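Local coordinates for protein epsin-2 (Saccharomyces cerevisiae, PDB 6ENR) that binds membranes enriched in phosphatidylinositol 4,5- or 3,5-bisphosphate and is required for endocytosis and for localising actin, at residues A[53-56]-A[57-61]. Numbering follows the deposited sequence.
Sequences FEIM and DMLDK
Leu-59 lies alongside Ile-55 one helical turn back, its CD1 3.8 Å from Ile-55 CG2, and the two side chains point the same way. A chi1 of -68° sets CG1 of Ile-55 beside the backbone N and leaves CG2 anti to it, on the side of the leucine. Met-56, bent at chi2 and chi3, crosses Leu-59 at a slant and brings SD to 4.0 Å from Leu-59 CD1. An alanine in place of Leu-59 would probably leave the Ile-55 methyl and the Met-56 sulfur without the CD1 they pack against and weaken the packing on helix 70-86, where Leu-59 touches Val-79 and Leu-83. Helix 49-63 of the all-helical ENTH domain faces helix 70-86 through Met-56 and Leu-59, and helix 19-26 through Ile-55. Four successive alpha-helical hydrogen bonds run from N-H of residue i+4 to O of residue i: Asp-57 to Phe-53, Met-58 N to Glu-54 O (3.2 Å), Leu-59 to Ile-55 and Asp-60 N to Met-56 O (2.8 Å). On the polar side, Lys-61 NZ forms a salt bridge with Asp-57 OD2 at 3.2 Å, its hydrogen bonds to both carboxylate oxygens weak. The lysine probably offsets some repulsion between Asp-57 OD2 and Glu-54 OE2, 4.4 Å apart.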
loop_
_atom_site.group_PDB
_atom_site.type_symbol
_atom_site.label_atom_id
_atom_site.label_comp_id
_atom_site.label_asym_id
_atom_site.label_seq_id
_atom_site.Cartn_x
_atom_site.Cartn_y
_atom_site.Cartn_z
ATOM N N PHE A 53 12.626 -3.452 -5.128
ATOM C CA PHE A 53 13.075 -2.075 -5.232
ATOM C C PHE A 53 12.123 -1.214 -6.053
ATOM O O PHE A 53 11.781 -0.038 -5.708
ATOM C CB PHE A 53 14.480 -1.996 -5.866
ATOM C CG PHE A 53 14.911 -0.573 -6.179
ATOM C CD1 PHE A 53 15.454 0.220 -5.193
ATOM C CD2 PHE A 53 14.604 -0.003 -7.416
ATOM C CE1 PHE A 53 15.875 1.523 -5.495
ATOM C CE2 PHE A 53 14.957 1.324 -7.708
ATOM C CZ PHE A 53 15.571 2.081 -6.736
ATOM N N GLU A 54 11.719 -1.750 -7.177
ATOM C CA GLU A 54 10.830 -1.025 -8.044
ATOM C C GLU A 54 9.445 -0.793 -7.453
ATOM O O GLU A 54 8.901 0.340 -7.509
ATOM C CB GLU A 54 10.697 -1.647 -9.455
ATOM C CG GLU A 54 9.769 -0.772 -10.297
ATOM C CD GLU A 54 10.225 0.700 -10.328
ATOM O OE1 GLU A 54 11.460 0.852 -10.566
ATOM O OE2 GLU A 54 9.392 1.669 -10.056
ATOM N N ILE A 55 8.914 -1.834 -6.849
ATOM C CA ILE A 55 7.589 -1.760 -6.291
ATOM C C ILE A 55 7.549 -0.707 -5.178
ATOM O O ILE A 55 6.674 0.185 -5.191
ATOM C CB ILE A 55 7.139 -3.134 -5.758
ATOM C CG1 ILE A 55 6.934 -4.094 -6.960
ATOM C CG2 ILE A 55 5.826 -3.000 -5.032
ATOM C CD1 ILE A 55 6.853 -5.522 -6.563
ATOM N N MET A 56 8.473 -0.832 -4.241
ATOM C CA MET A 56 8.529 0.042 -3.039
ATOM C C MET A 56 8.901 1.449 -3.409
ATOM O O MET A 56 8.436 2.394 -2.784
ATOM C CB MET A 56 9.454 -0.578 -1.991
ATOM C CG MET A 56 9.134 -1.987 -1.473
ATOM S SD MET A 56 7.344 -2.392 -1.204
ATOM C CE MET A 56 7.059 -1.564 0.335
ATOM N N ASP A 57 9.705 1.633 -4.474
ATOM C CA ASP A 57 10.024 2.979 -4.967
ATOM C C ASP A 57 8.750 3.723 -5.370
ATOM O O ASP A 57 8.539 4.930 -4.998
ATOM C CB ASP A 57 10.980 2.929 -6.128
ATOM C CG ASP A 57 11.613 4.285 -6.446
ATOM O OD1 ASP A 57 12.188 4.954 -5.558
ATOM O OD2 ASP A 57 11.570 4.628 -7.591
ATOM N N MET A 58 7.925 3.052 -6.157
ATOM C CA MET A 58 6.681 3.632 -6.605
ATOM C C MET A 58 5.692 3.816 -5.492
ATOM O O MET A 58 4.952 4.844 -5.446
ATOM C CB MET A 58 6.018 2.773 -7.695
ATOM C CG MET A 58 4.710 3.361 -8.243
ATOM S SD MET A 58 4.831 5.084 -8.799
ATOM C CE MET A 58 6.041 4.784 -10.097
ATOM N N LEU A 59 5.602 2.824 -4.617
ATOM C CA LEU A 59 4.709 2.975 -3.473
ATOM C C LEU A 59 5.124 4.114 -2.537
ATOM O O LEU A 59 4.281 4.873 -2.030
ATOM C CB LEU A 59 4.547 1.680 -2.731
ATOM C CG LEU A 59 3.934 0.497 -3.447
ATOM C CD1 LEU A 59 3.959 -0.757 -2.590
ATOM C CD2 LEU A 59 2.494 0.845 -3.843
ATOM N N ASP A 60 6.425 4.276 -2.338
ATOM C CA ASP A 60 6.902 5.406 -1.523
ATOM C C ASP A 60 6.453 6.714 -2.126
ATOM O O ASP A 60 5.958 7.582 -1.402
ATOM C CB ASP A 60 8.432 5.308 -1.461
ATOM C CG ASP A 60 9.080 6.182 -0.383
ATOM O OD1 ASP A 60 8.404 6.702 0.522
ATOM O OD2 ASP A 60 10.344 6.334 -0.523
ATOM N N LYS A 61 6.639 6.898 -3.448
ATOM C CA LYS A 61 6.209 8.126 -4.141
ATOM C C LYS A 61 4.723 8.428 -4.029
ATOM O O LYS A 61 4.313 9.555 -3.674
ATOM C CB LYS A 61 6.622 8.112 -5.635
ATOM C CG LYS A 61 8.127 8.077 -5.862
ATOM C CD LYS A 61 8.459 7.657 -7.311
ATOM C CE LYS A 61 9.804 8.154 -7.779
ATOM N NZ LYS A 61 10.937 7.733 -6.915
#